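PDB 3LNL: UPF0135 protein SA1388, which is of unknown function but holds a dinuclear zinc centre and assembles into a hollow, toroid-shaped homohexamer capped by PII-like domain trimers. Local coordinates for residues 6-11 and 34-39; 46-51 and 67-72; 134-139 and 206-211; 140-145 and 200-205; 302-307 and 324-329. The protein carries 2 engineered substitutions. All blocks are in the same frame, centred on the assembly; numbering follows the deposited sequence. Where two conformers were deposited one is given.

Interaction 1 of 5, residues 6-11 and 34-39; sequences KIADLM and GDEDVE. Engineered in segment 34-39: Glu36 (natural residue Gly).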
# COMPACT_ATOMS: atom_id res chain seq x y z
N LYS B 6 32.79 18.30 -23.83
CA LYS B 6 32.64 16.94 -23.30
C LYS B 6 31.18 16.59 -23.03
O LYS B 6 30.33 17.47 -22.97
CB LYS B 6 33.45 16.76 -22.00
CG LYS B 6 34.96 16.98 -22.17
CD LYS B 6 35.70 16.89 -20.85
CE LYS B 6 37.21 16.87 -20.99
NZ LYS B 6 37.84 16.17 -19.79
N ILE B 7 30.87 15.30 -22.83
CA ILE B 7 29.50 14.92 -22.50
C ILE B 7 29.00 15.75 -21.30
O ILE B 7 27.86 16.19 -21.29
CB ILE B 7 29.36 13.40 -22.25
CG1 ILE B 7 29.37 12.59 -23.58
CG2 ILE B 7 28.03 13.11 -21.46
CD1 ILE B 7 28.08 12.77 -24.42
N ALA B 8 29.84 15.96 -20.28
CA ALA B 8 29.46 16.75 -19.11
C ALA B 8 28.99 18.18 -19.50
O ALA B 8 27.99 18.66 -19.00
CB ALA B 8 30.62 16.81 -18.09
N ASP B 9 29.71 18.81 -20.44
CA ASP B 9 29.35 20.15 -20.96
C ASP B 9 28.01 20.07 -21.71
O ASP B 9 27.14 20.94 -21.53
CB ASP B 9 30.42 20.72 -21.90
CG ASP B 9 31.78 20.77 -21.25
OD1 ASP B 9 31.91 21.57 -20.32
OD2 ASP B 9 32.71 20.02 -21.68
N LEU B 10 27.84 19.04 -22.52
CA LEU B 10 26.58 18.92 -23.24
C LEU B 10 25.42 18.76 -22.25
O LEU B 10 24.34 19.36 -22.41
CB LEU B 10 26.61 17.76 -24.20
CG LEU B 10 25.32 17.46 -25.01
CD1 LEU B 10 24.87 18.69 -25.87
CD2 LEU B 10 25.46 16.18 -25.92
N MET B 11 25.60 17.92 -21.23
CA MET B 11 24.55 17.71 -20.23
C MET B 11 24.12 19.01 -19.55
O MET B 11 22.91 19.25 -19.32
CB MET B 11 25.00 16.69 -19.19
CG MET B 11 25.03 15.26 -19.77
SD MET B 11 23.39 14.66 -20.22
CE MET B 11 22.49 14.78 -18.73
N GLY B 34 27.21 5.92 -21.01
CA GLY B 34 28.36 6.64 -21.49
C GLY B 34 29.33 7.13 -20.43
O GLY B 34 29.37 6.63 -19.31
N ASP B 35 30.10 8.15 -20.80
CA ASP B 35 31.20 8.66 -20.01
C ASP B 35 31.19 10.19 -20.10
O ASP B 35 31.37 10.76 -21.18
CB ASP B 35 32.49 8.12 -20.59
CG ASP B 35 33.69 8.48 -19.78
OD1 ASP B 35 33.63 9.40 -18.94
OD2 ASP B 35 34.68 7.75 -19.91
N GLU B 36 30.96 10.85 -18.96
CA GLU B 36 30.89 12.33 -18.88
C GLU B 36 32.15 13.02 -19.39
O GLU B 36 32.11 14.17 -19.88
CB GLU B 36 30.70 12.73 -17.40
CG GLU B 36 29.39 12.17 -16.77
CD GLU B 36 28.22 13.13 -16.80
OE1 GLU B 36 28.34 14.27 -17.29
OE2 GLU B 36 27.15 12.75 -16.30
N ASP B 37 33.27 12.29 -19.31
CA ASP B 37 34.57 12.83 -19.59
C ASP B 37 34.89 12.85 -21.08
O ASP B 37 35.85 13.50 -21.50
CB ASP B 37 35.65 12.01 -18.83
CG ASP B 37 35.30 11.79 -17.34
OD1 ASP B 37 34.84 12.77 -16.66
OD2 ASP B 37 35.45 10.61 -16.87
N VAL B 38 34.09 12.15 -21.88
CA VAL B 38 34.41 11.93 -23.28
C VAL B 38 34.04 13.12 -24.15
O VAL B 38 33.03 13.73 -23.96
CB VAL B 38 33.75 10.59 -23.81
CG1 VAL B 38 33.65 10.59 -25.31
CG2 VAL B 38 34.64 9.40 -23.33
N GLU B 39 34.89 13.43 -25.12
CA GLU B 39 34.67 14.54 -26.05
C GLU B 39 33.57 14.18 -27.08
O GLU B 39 33.60 13.09 -27.63
CB GLU B 39 36.04 14.92 -26.69
CG GLU B 39 35.93 15.93 -27.76
CD GLU B 39 37.27 16.45 -28.29
OE1 GLU B 39 38.35 16.27 -27.67
OE2 GLU B 39 37.13 17.07 -29.37
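Two flat groups of Glu36, an engineered residue, face helix 7-17: its carboxylate meets Ala8 through OE1, which lies 3.3 Å from Ala8 CA, while its backbone carbonyl takes the N-H of Ala8 within the carbonyl plane, on a lone pair (Ala8 N to Glu36 O, 2.9 Å). The carboxylate of Asp35 is met from above, 42° out of its plane, by Asp37 N, and this Asx turn braces the type I turn from Asp35 to Val38. A second carbonyl of the loop, Val38 O, accepts from Ile7 N at 2.9 Å. Both bonds use N-H groups of the first helical turn, so carbonyls of the loop take N-H groups that have no helical acceptor at this end. Lys6 is the N-cap residue, and its backbone N is held in turn by Asp9 OD2 (2.8 Å). With CG beside its backbone N (chi1 -61°), the extended Lys6 chain runs past the turn, its CD 3.5 Å from Asp37 O. Ile7 directs CB at Asp35 O (3.5 Å), but the rest of its side chain leads inward. There it packs on Leu31, Thr64 and Asn97, of strands 30-32, 64-67 and 97-100, which seats the helix start against the N-terminal sheet. Next to the turn, Gly34 extends that sheet by a parallel ladder to a strand of the second subunit.

Interaction 2 of 5, residues 46-51 and 67-72; sequences ALDCTL and SHHPLI. With ZN (zinc ion), chain G; ZN (zinc ion), chain F.
Leu47 swings CG opposite its backbone N (chi1 171°), while His69 keeps CG beside its own N (chi1 -69°); the two side chains therefore run together, with Leu47 CD1 over one face of the His69 ring, 3.9 Å from its centroid. The same methyl sits at the edge of the His68 ring. Asp48 supports His69 from its edge: ND1 donates to Asp48 OD1 (2.9 Å), the oxygen lying in the ring plane although the nitrogen stands above the carboxylate plane. This second-shell bond, with the metal bond at NE2, probably fixes the rotation of the ring. Asp48 OD2 is bonded to His312 of the third subunit. In this NIF3-family dinuclear centre the loop after strand 64-67 supplies His68 and His69, one to each zinc, and the loop after its parallel neighbour 43-46 backs them. His68 NE2 binds one zinc at 2.2 Å, with Asp106 and Glu333; His69 NE2 binds the other at 2.2 Å, with His330 and Glu333. Water 4 bonds to both metals. Behind the histidines the backbone is pinned by His69 N to Leu47 O (2.8 Å) and His68 N to Ala46 O (3.0 Å). Ser67 OG donates to His69 O at 2.6 Å, and water 1 links that same carbonyl to Cys49 N.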
# COMPACT_ATOMS: atom_id res chain seq x y z
N ALA B 46 17.06 11.02 -31.98
CA ALA B 46 16.31 9.82 -32.24
C ALA B 46 15.05 9.81 -31.36
O ALA B 46 15.05 10.46 -30.30
CB ALA B 46 17.18 8.60 -31.95
N LEU B 47 14.00 9.09 -31.78
CA LEU B 47 12.87 8.84 -30.90
C LEU B 47 13.21 7.65 -30.00
O LEU B 47 13.20 7.76 -28.75
CB LEU B 47 11.58 8.59 -31.72
CG LEU B 47 10.34 8.11 -31.00
CD1 LEU B 47 9.95 9.15 -29.90
CD2 LEU B 47 9.15 7.85 -31.98
N ASP B 48 13.49 6.52 -30.63
CA ASP B 48 13.90 5.30 -29.99
C ASP B 48 15.29 4.99 -30.53
O ASP B 48 15.51 5.04 -31.76
CB ASP B 48 12.98 4.14 -30.37
CG ASP B 48 11.63 4.21 -29.65
OD1 ASP B 48 11.63 4.13 -28.42
OD2 ASP B 48 10.59 4.31 -30.32
N CYS B 49 16.19 4.63 -29.61
CA CYS B 49 17.58 4.26 -29.98
C CYS B 49 17.62 2.78 -30.32
O CYS B 49 17.89 1.96 -29.45
CB CYS B 49 18.52 4.52 -28.84
SG CYS B 49 20.25 4.19 -29.33
N THR B 50 17.24 2.43 -31.56
CA THR B 50 17.23 1.06 -32.01
C THR B 50 18.64 0.69 -32.51
O THR B 50 19.55 1.58 -32.62
CB THR B 50 16.27 0.87 -33.18
OG1 THR B 50 16.76 1.61 -34.30
CG2 THR B 50 14.83 1.34 -32.80
N LEU B 51 18.83 -0.57 -32.89
CA LEU B 51 20.16 -0.99 -33.39
C LEU B 51 20.55 -0.21 -34.65
O LEU B 51 21.73 0.17 -34.84
CB LEU B 51 20.22 -2.48 -33.68
CG LEU B 51 21.59 -3.16 -33.98
CD1 LEU B 51 22.48 -3.10 -32.79
CD2 LEU B 51 21.36 -4.63 -34.38
N SER B 67 18.05 10.45 -27.44
CA SER B 67 16.76 9.89 -27.78
C SER B 67 15.70 10.51 -26.88
O SER B 67 16.02 11.08 -25.83
CB SER B 67 16.76 8.35 -27.63
OG SER B 67 16.81 7.95 -26.25
N HIS B 68 14.45 10.43 -27.32
CA HIS B 68 13.33 10.79 -26.48
C HIS B 68 13.05 9.65 -25.50
O HIS B 68 13.09 9.83 -24.28
CB HIS B 68 12.09 11.10 -27.30
CG HIS B 68 10.92 11.55 -26.49
ND1 HIS B 68 11.03 12.46 -25.47
CD2 HIS B 68 9.62 11.20 -26.55
CE1 HIS B 68 9.83 12.71 -24.98
NE2 HIS B 68 8.97 11.87 -25.54
N HIS B 69 12.83 8.46 -26.02
CA HIS B 69 12.48 7.33 -25.19
C HIS B 69 13.76 6.77 -24.56
O HIS B 69 14.77 6.60 -25.25
CB HIS B 69 11.77 6.26 -25.97
CG HIS B 69 10.39 6.66 -26.41
ND1 HIS B 69 9.81 6.15 -27.55
CD2 HIS B 69 9.49 7.51 -25.88
CE1 HIS B 69 8.60 6.67 -27.69
NE2 HIS B 69 8.35 7.44 -26.65
N PRO B 70 13.71 6.44 -23.27
CA PRO B 70 14.90 5.93 -22.59
C PRO B 70 15.10 4.45 -22.95
O PRO B 70 14.23 3.61 -22.76
CB PRO B 70 14.56 6.13 -21.10
CG PRO B 70 13.11 6.16 -21.04
CD PRO B 70 12.61 6.68 -22.34
N LEU B 71 16.27 4.12 -23.47
CA LEU B 71 16.55 2.76 -23.89
C LEU B 71 16.55 1.84 -22.66
O LEU B 71 16.20 0.66 -22.76
CB LEU B 71 17.90 2.71 -24.58
CG LEU B 71 18.41 1.38 -25.13
CD1 LEU B 71 17.43 0.81 -26.21
CD2 LEU B 71 19.83 1.52 -25.67
N ILE B 72 17.00 2.38 -21.54
CA ILE B 72 16.92 1.68 -20.25
C ILE B 72 15.85 2.38 -19.48
O ILE B 72 15.95 3.58 -19.23
CB ILE B 72 18.23 1.70 -19.46
CG1 ILE B 72 19.34 0.99 -20.25
CG2 ILE B 72 18.05 1.00 -18.02
CD1 ILE B 72 20.76 1.22 -19.66
ZN ZN G . 6.81 11.71 -25.03
ZN ZN F . 6.45 8.31 -25.89
O HOH W 1 15.46 4.45 -26.90
O HOH W 2 6.67 6.74 -24.30
O HOH W 3 4.59 8.74 -24.74
O HOH W 4 7.16 9.75 -24.43
O HOH W 5 4.82 11.02 -24.43

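Interaction 3 of 5, residues 134-139 and 206-211; sequences VYYKVQ and IDAYQK
Tyr136 and Lys211 cross at a slant, the aliphatic part of the lysine lying over one face of the ring: Lys211 CD is 4.2 Å from the ring centroid and 23° off its normal, a CH-pi contact. Lys211 NZ goes on to a weak hydrogen bond with Lys235 O of the fifth subunit. Ala208 CA approaches the edge of the same ring, 3.9 Å from Tyr136 CE1. Neighbouring Tyr135 runs alongside Asp207 and points the same way, yet their flat groups are turned 69° apart, with Asp207 OD1 3.3 Å from Tyr135 CE1. Ile206 places CG1 between its backbone N and carbonyl carbon (chi1 57°), and from there CG1 reaches two side chains: Tyr136 CB at 3.7 Å and Val138 CG2, also at 3.7 Å. Val138 crosses Ile206 at about a right angle. Beneath these contacts, Tyr136 and Ile206 form a hydrogen-bonded antiparallel pair, with N to O distances of 2.9 Å both ways, whereas the bond from Ala208 N to Val134 O is weak. The ladder ends here, where residues 208-210 take helical backbone angles ahead of helix 211-221. This strand pair, leading through a short turn into that helix, is part of the PII-like domain, whose trimers cap the toroid.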
# COMPACT_ATOMS: atom_id res chain seq x y z
N VAL B 134 7.76 25.21 -6.09
CA VAL B 134 7.78 25.70 -4.73
C VAL B 134 8.89 26.72 -4.57
O VAL B 134 10.03 26.47 -4.96
CB VAL B 134 7.98 24.56 -3.73
CG1 VAL B 134 8.00 25.10 -2.31
CG2 VAL B 134 6.90 23.50 -3.92
N TYR B 135 8.53 27.89 -4.06
CA TYR B 135 9.47 28.96 -3.71
C TYR B 135 9.24 29.31 -2.24
O TYR B 135 8.30 28.82 -1.62
CB TYR B 135 9.19 30.21 -4.54
CG TYR B 135 9.33 30.02 -6.02
CD1 TYR B 135 10.48 30.43 -6.71
CD2 TYR B 135 8.31 29.42 -6.75
CE1 TYR B 135 10.60 30.24 -8.09
CE2 TYR B 135 8.42 29.24 -8.12
CZ TYR B 135 9.56 29.63 -8.79
OH TYR B 135 9.62 29.42 -10.16
N TYR B 136 10.08 30.20 -1.70
CA TYR B 136 9.83 30.77 -0.37
C TYR B 136 9.93 32.28 -0.41
O TYR B 136 10.85 32.83 -1.03
CB TYR B 136 10.82 30.26 0.66
CG TYR B 136 10.63 28.82 0.99
CD1 TYR B 136 11.43 27.85 0.41
CD2 TYR B 136 9.64 28.42 1.87
CE1 TYR B 136 11.25 26.51 0.70
CE2 TYR B 136 9.45 27.08 2.17
CZ TYR B 136 10.26 26.14 1.59
OH TYR B 136 10.08 24.80 1.88
N LYS B 137 9.01 32.94 0.27
CA LYS B 137 9.18 34.34 0.57
C LYS B 137 9.90 34.42 1.92
O LYS B 137 9.36 33.99 2.94
CB LYS B 137 7.87 35.09 0.59
CG LYS B 137 8.01 36.59 0.36
CD LYS B 137 6.61 37.23 0.35
CE LYS B 137 6.39 38.10 -0.89
NZ LYS B 137 4.91 38.36 -1.06
N VAL B 138 11.13 34.90 1.88
CA VAL B 138 11.95 35.11 3.06
C VAL B 138 11.59 36.45 3.65
O VAL B 138 11.54 37.45 2.93
CB VAL B 138 13.45 35.11 2.70
CG1 VAL B 138 14.33 35.20 3.99
CG2 VAL B 138 13.80 33.85 1.92
N GLN B 139 11.31 36.47 4.95
CA GLN B 139 11.00 37.69 5.68
C GLN B 139 11.95 37.81 6.87
O GLN B 139 11.99 36.94 7.73
CB GLN B 139 9.54 37.68 6.19
CG GLN B 139 8.53 37.77 5.03
CD GLN B 139 7.06 37.78 5.48
OE1 GLN B 139 6.21 38.37 4.80
NE2 GLN B 139 6.75 37.12 6.60
N ILE B 206 13.24 33.21 -2.71
CA ILE B 206 14.25 32.20 -3.01
C ILE B 206 13.56 30.97 -3.62
O ILE B 206 12.38 30.70 -3.37
CB ILE B 206 15.04 31.77 -1.74
CG1 ILE B 206 14.09 31.25 -0.65
CG2 ILE B 206 15.92 32.94 -1.24
CD1 ILE B 206 14.71 30.26 0.33
N ASP B 207 14.31 30.24 -4.43
CA ASP B 207 13.89 28.92 -4.88
C ASP B 207 13.96 27.99 -3.69
O ASP B 207 14.69 28.27 -2.73
CB ASP B 207 14.81 28.39 -5.98
CG ASP B 207 14.81 29.27 -7.20
OD1 ASP B 207 13.83 30.04 -7.36
OD2 ASP B 207 15.77 29.21 -8.00
N ALA B 208 13.24 26.87 -3.76
CA ALA B 208 13.16 25.92 -2.64
C ALA B 208 14.52 25.35 -2.18
O ALA B 208 14.72 25.11 -0.99
CB ALA B 208 12.19 24.78 -2.97
N TYR B 209 15.47 25.16 -3.09
CA TYR B 209 16.74 24.52 -2.70
C TYR B 209 17.65 25.46 -1.89
O TYR B 209 18.59 24.99 -1.22
CB TYR B 209 17.47 23.94 -3.92
CG TYR B 209 18.07 24.98 -4.84
CD1 TYR B 209 19.37 25.44 -4.64
CD2 TYR B 209 17.34 25.50 -5.89
CE1 TYR B 209 19.92 26.40 -5.48
CE2 TYR B 209 17.88 26.47 -6.73
CZ TYR B 209 19.17 26.91 -6.52
OH TYR B 209 19.71 27.87 -7.35
N GLN B 210 17.37 26.77 -1.92
CA GLN B 210 18.20 27.79 -1.25
C GLN B 210 17.92 28.00 0.25
O GLN B 210 18.72 28.65 0.94
CB GLN B 210 18.06 29.14 -1.96
CG GLN B 210 18.36 29.14 -3.46
CD GLN B 210 18.01 30.48 -4.10
OE1 GLN B 210 16.99 30.63 -4.79
NE2 GLN B 210 18.84 31.48 -3.85
N LYS B 211 16.80 27.47 0.75
CA LYS B 211 16.37 27.72 2.15
C LYS B 211 17.57 27.63 3.11
O LYS B 211 17.89 28.60 3.79
CB LYS B 211 15.24 26.75 2.55
CG LYS B 211 14.62 26.95 3.97
CD LYS B 211 13.29 26.16 4.14
CE LYS B 211 12.74 26.18 5.60
NZ LYS B 211 11.21 26.16 5.73

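Interaction 4 of 5, residues 140-145 and 200-205; sequences TYIPKD and VKIEFM
Four backbone hydrogen bonds join Thr140 and Ile142 to Ile202 and Val200 as two hydrogen-bonded antiparallel pairs. The shortest runs from Val200 N to Ile142 O (2.7 Å), and Ile202 N reaches Thr140 O at 2.9 Å. Between them Tyr141 and Lys201 form a non-hydrogen-bonded pair, where Thr140 O also receives a CA-H contact from Lys201. Apolar contacts gather on the face of Ile142, Val200 and Ile202. Ile142 turns CG1 opposite its backbone N (chi1 -160°), which leaves CG2 to press on Ile202 CD1 at 3.4 Å, tighter than usual for two carbons. Lys144 lays CD beside Val200 CG2 (3.5 Å), and Val147 of helix 147-156 closes over this side. On the opposite face the two side chains lie side by side: Tyr141 CE2 is 3.4 Å from Lys201 CG, and Lys201 CE lies near Tyr141 OH. Polar and ionic contacts begin where the lysine ends: Lys201 NZ makes a salt bridge to Glu203 OE1 (2.8 Å) and a hydrogen bond to Gln139 OE1. Tyr141 OH is hydrogen-bonded to Lys137 and Glu203 of the fifth subunit. One face is thus apolar and helix-covered, while the other buries a polar network between subunits, in which Lys201 would probably help to keep the buried Glu203 carboxylate ionised.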
# COMPACT_ATOMS: atom_id res chain seq x y z
N THR B 140 12.72 38.89 6.90
CA THR B 140 13.51 39.24 8.08
C THR B 140 13.12 40.65 8.58
O THR B 140 12.58 41.47 7.84
CB THR B 140 15.05 39.18 7.83
OG1 THR B 140 15.38 38.07 6.98
CG2 THR B 140 15.77 39.01 9.14
N TYR B 141 13.38 40.87 9.87
CA TYR B 141 13.10 42.12 10.54
C TYR B 141 14.42 42.71 11.03
O TYR B 141 15.22 42.01 11.66
CB TYR B 141 12.13 41.85 11.69
CG TYR B 141 10.85 41.21 11.20
CD1 TYR B 141 10.78 39.84 10.98
CD2 TYR B 141 9.71 41.98 10.94
CE1 TYR B 141 9.61 39.24 10.51
CE2 TYR B 141 8.54 41.39 10.47
CZ TYR B 141 8.50 40.03 10.26
OH TYR B 141 7.34 39.44 9.80
N ILE B 142 14.65 43.99 10.73
CA ILE B 142 15.97 44.62 10.91
C ILE B 142 15.89 46.17 11.11
O ILE B 142 15.11 46.84 10.43
CB ILE B 142 16.90 44.25 9.70
CG1 ILE B 142 18.37 44.45 10.06
CG2 ILE B 142 16.50 45.02 8.44
CD1 ILE B 142 19.33 43.89 9.03
N PRO B 143 16.68 46.74 12.04
CA PRO B 143 16.66 48.20 12.22
C PRO B 143 17.09 48.98 10.97
O PRO B 143 17.92 48.50 10.20
CB PRO B 143 17.63 48.42 13.37
CG PRO B 143 17.64 47.14 14.11
CD PRO B 143 17.52 46.09 13.07
N LYS B 144 16.51 50.16 10.77
CA LYS B 144 16.67 50.93 9.52
C LYS B 144 18.13 51.20 9.13
O LYS B 144 18.50 51.09 7.97
CB LYS B 144 15.90 52.26 9.59
CG LYS B 144 15.90 53.08 8.29
CD LYS B 144 14.94 52.51 7.25
CE LYS B 144 15.37 52.84 5.82
NZ LYS B 144 16.54 52.01 5.36
N ASP B 145 18.96 51.56 10.10
CA ASP B 145 20.36 51.86 9.79
C ASP B 145 21.18 50.62 9.44
O ASP B 145 22.23 50.72 8.82
CB ASP B 145 21.01 52.61 10.94
CG ASP B 145 20.34 53.94 11.22
OD1 ASP B 145 19.77 54.53 10.27
OD2 ASP B 145 20.38 54.39 12.37
N VAL B 200 12.54 47.47 10.13
CA VAL B 200 12.24 47.30 8.72
C VAL B 200 12.09 45.80 8.44
O VAL B 200 13.02 45.01 8.68
CB VAL B 200 13.32 47.92 7.81
CG1 VAL B 200 13.00 47.65 6.36
CG2 VAL B 200 13.41 49.43 8.04
N LYS B 201 10.91 45.43 7.97
CA LYS B 201 10.63 44.09 7.49
C LYS B 201 11.03 44.04 6.01
O LYS B 201 10.37 44.63 5.14
CB LYS B 201 9.14 43.76 7.67
CG LYS B 201 8.73 42.38 7.19
CD LYS B 201 7.19 42.21 7.18
CE LYS B 201 6.82 40.90 6.53
NZ LYS B 201 5.53 40.93 5.78
N ILE B 202 12.13 43.35 5.74
CA ILE B 202 12.61 43.17 4.38
C ILE B 202 12.15 41.79 3.86
O ILE B 202 12.17 40.81 4.59
CB ILE B 202 14.14 43.25 4.30
CG1 ILE B 202 14.69 44.36 5.22
CG2 ILE B 202 14.60 43.51 2.86
CD1 ILE B 202 16.21 44.62 5.10
N GLU B 203 11.71 41.75 2.61
CA GLU B 203 11.24 40.51 1.97
C GLU B 203 11.97 40.25 0.64
O GLU B 203 12.38 41.17 -0.08
CB GLU B 203 9.74 40.57 1.68
CG GLU B 203 8.87 41.14 2.83
CD GLU B 203 7.38 41.24 2.47
OE1 GLU B 203 6.58 41.65 3.34
OE2 GLU B 203 7.01 40.90 1.33
N PHE B 204 12.13 38.97 0.32
CA PHE B 204 12.64 38.57 -0.98
C PHE B 204 12.31 37.10 -1.25
O PHE B 204 11.84 36.37 -0.36
CB PHE B 204 14.15 38.84 -1.08
CG PHE B 204 14.97 38.13 -0.04
CD1 PHE B 204 15.62 36.93 -0.34
CD2 PHE B 204 15.11 38.67 1.23
CE1 PHE B 204 16.39 36.28 0.61
CE2 PHE B 204 15.88 38.02 2.18
CZ PHE B 204 16.52 36.81 1.87
N MET B 205 12.56 36.69 -2.49
CA MET B 205 12.21 35.36 -2.97
C MET B 205 13.42 34.47 -3.03
O MET B 205 14.51 34.94 -3.34
CB MET B 205 11.56 35.47 -4.35
CG MET B 205 10.25 36.23 -4.34
SD MET B 205 9.03 35.41 -3.25
CE MET B 205 8.72 33.88 -4.21

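Interaction 5 of 5, residues 302-307 and 324-329; sequences ADVFVT and NLIDIN
Strands 304-307 and 325-327 run parallel, 17° apart and 4.7 Å between axes, in a ladder of alternating bonds: Phe305 N to Asn324 O, Ile326 N to Phe305 O, Thr307 N to Ile326 O (2.9 Å) and Ile328 N to Thr307 O (2.8 Å). At the start of the ladder Asn324 uses its side-chain amide: ND2 donates to Asp303 O at 2.9 Å, nearly along the C=O axis, and the oxygen lies about 5° out of the amide plane. Water 6 also joins Asp303 O to Asn324 N, and the carbonyl is gripped twice. On one face of the sheet Val304 CG2, opposite its own backbone N, touches Ile326 CG1 (3.8 Å). Farther on, Val306 and Ile328 cross at about a right angle, Val306 CG1 to Ile328 CG2 3.7 Å. Helix 254-264 covers this side through Leu254, Phe257 and Ile261. On the other face Leu325 CD2 lies at the edge of the Phe305 ring and 3.8 Å from Phe305 CB, with Glu294 and Ala297 of helix 294-299 above. At the end of the strand, Asp327 OD1 accepts from Asn329 N (2.8 Å) in an Asx turn, while OD2 forms a salt bridge to Arg271. Together with helix 312-321 the two strands make a beta-alpha-beta unit. Its buried polar groups are met by partners at both ends of the strand pair, and the Asx turn ends at Asn329, just before the zinc ligand His330, consistent with a defined exit from the sheet toward the metal site.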
# COMPACT_ATOMS: atom_id res chain seq x y z
N ALA B 302 -10.85 22.21 -24.71
CA ALA B 302 -10.59 21.49 -25.96
C ALA B 302 -11.85 21.02 -26.65
O ALA B 302 -12.74 20.53 -26.00
CB ALA B 302 -9.66 20.31 -25.70
N ASP B 303 -11.92 21.16 -27.96
CA ASP B 303 -12.92 20.48 -28.80
C ASP B 303 -12.54 19.06 -29.20
O ASP B 303 -13.42 18.26 -29.57
CB ASP B 303 -13.18 21.29 -30.09
CG ASP B 303 -13.68 22.72 -29.79
OD1 ASP B 303 -14.48 22.88 -28.84
OD2 ASP B 303 -13.23 23.66 -30.50
N VAL B 304 -11.23 18.74 -29.12
CA VAL B 304 -10.71 17.42 -29.46
C VAL B 304 -9.37 17.26 -28.74
O VAL B 304 -8.64 18.25 -28.48
CB VAL B 304 -10.55 17.24 -31.03
CG1 VAL B 304 -9.57 18.31 -31.63
CG2 VAL B 304 -10.12 15.81 -31.40
N PHE B 305 -9.13 16.02 -28.33
CA PHE B 305 -7.96 15.61 -27.67
C PHE B 305 -7.18 14.72 -28.62
O PHE B 305 -7.67 13.70 -29.05
CB PHE B 305 -8.28 14.86 -26.41
CG PHE B 305 -7.06 14.48 -25.60
CD1 PHE B 305 -6.29 15.46 -24.98
CD2 PHE B 305 -6.66 13.14 -25.49
CE1 PHE B 305 -5.19 15.12 -24.21
CE2 PHE B 305 -5.53 12.79 -24.76
CZ PHE B 305 -4.79 13.77 -24.12
N VAL B 306 -5.96 15.14 -28.95
CA VAL B 306 -5.10 14.44 -29.90
C VAL B 306 -3.98 13.74 -29.17
O VAL B 306 -3.23 14.37 -28.37
CB VAL B 306 -4.47 15.43 -30.92
CG1 VAL B 306 -3.50 14.68 -31.88
CG2 VAL B 306 -5.57 16.19 -31.69
N THR B 307 -3.86 12.43 -29.41
CA THR B 307 -2.84 11.64 -28.74
C THR B 307 -2.54 10.36 -29.55
O THR B 307 -2.97 10.24 -30.69
CB THR B 307 -3.26 11.31 -27.28
OG1 THR B 307 -2.12 10.89 -26.53
CG2 THR B 307 -4.36 10.22 -27.17
N ASN B 324 -14.27 14.21 -27.98
CA ASN B 324 -13.73 13.89 -29.27
C ASN B 324 -12.22 13.57 -29.23
O ASN B 324 -11.46 14.25 -28.57
CB ASN B 324 -13.99 15.04 -30.24
CG ASN B 324 -15.44 15.36 -30.37
OD1 ASN B 324 -16.26 14.46 -30.55
ND2 ASN B 324 -15.77 16.63 -30.27
N LEU B 325 -11.82 12.51 -29.92
CA LEU B 325 -10.42 12.07 -29.90
C LEU B 325 -9.90 11.91 -31.31
O LEU B 325 -10.67 11.62 -32.22
CB LEU B 325 -10.28 10.74 -29.20
CG LEU B 325 -10.78 10.59 -27.78
CD1 LEU B 325 -10.69 9.07 -27.39
CD2 LEU B 325 -10.05 11.47 -26.80
N ILE B 326 -8.60 12.13 -31.47
CA ILE B 326 -7.84 11.68 -32.63
C ILE B 326 -6.60 10.92 -32.14
O ILE B 326 -5.79 11.41 -31.35
CB ILE B 326 -7.40 12.81 -33.62
CG1 ILE B 326 -8.59 13.63 -34.09
CG2 ILE B 326 -6.69 12.19 -34.83
CD1 ILE B 326 -8.29 14.92 -34.79
N ASP B 327 -6.46 9.69 -32.64
CA ASP B 327 -5.25 8.90 -32.51
C ASP B 327 -4.35 9.16 -33.69
O ASP B 327 -4.58 8.66 -34.79
CB ASP B 327 -5.62 7.42 -32.42
CG ASP B 327 -4.48 6.52 -31.95
OD1 ASP B 327 -3.30 6.96 -31.97
OD2 ASP B 327 -4.78 5.36 -31.57
N ILE B 328 -3.28 9.92 -33.45
CA ILE B 328 -2.27 10.16 -34.48
C ILE B 328 -1.11 9.14 -34.42
O ILE B 328 -0.12 9.24 -35.19
CB ILE B 328 -1.67 11.56 -34.41
CG1 ILE B 328 -1.10 11.86 -33.02
CG2 ILE B 328 -2.70 12.58 -34.86
CD1 ILE B 328 -0.21 13.18 -32.98
N ASN B 329 -1.26 8.18 -33.50
CA ASN B 329 -0.27 7.16 -33.18
C ASN B 329 0.83 7.71 -32.28
O ASN B 329 1.14 8.92 -32.30
CB ASN B 329 0.27 6.47 -34.44
CG ASN B 329 -0.87 5.89 -35.31
OD1 ASN B 329 -1.81 5.28 -34.78
ND2 ASN B 329 -0.83 6.18 -36.62
O HOH W 6 -14.37 16.81 -27.12

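Overall arrangement
From the N terminus, interaction 1 closes a short loop that fastens the start of helix 7-17 to the turn after strand 30-32, and interaction 2, about 18 Å away between centres, closes the next at the ends of strands 43-46 and 64-67, the latter leading into the zinc ligands His68 and His69. Strands 125-142 and 197-207 then form a ladder in the PII-like domain: interaction 4 is nested inside the loop closed by interaction 3, and the two touch through Val138 N and Phe204 O. Interaction 5 closes a separate loop across a beta-alpha-beta unit. No loops cross. Interactions 2 and 5 approach to about 8 Å between nearest atoms, on either side of the metal centre.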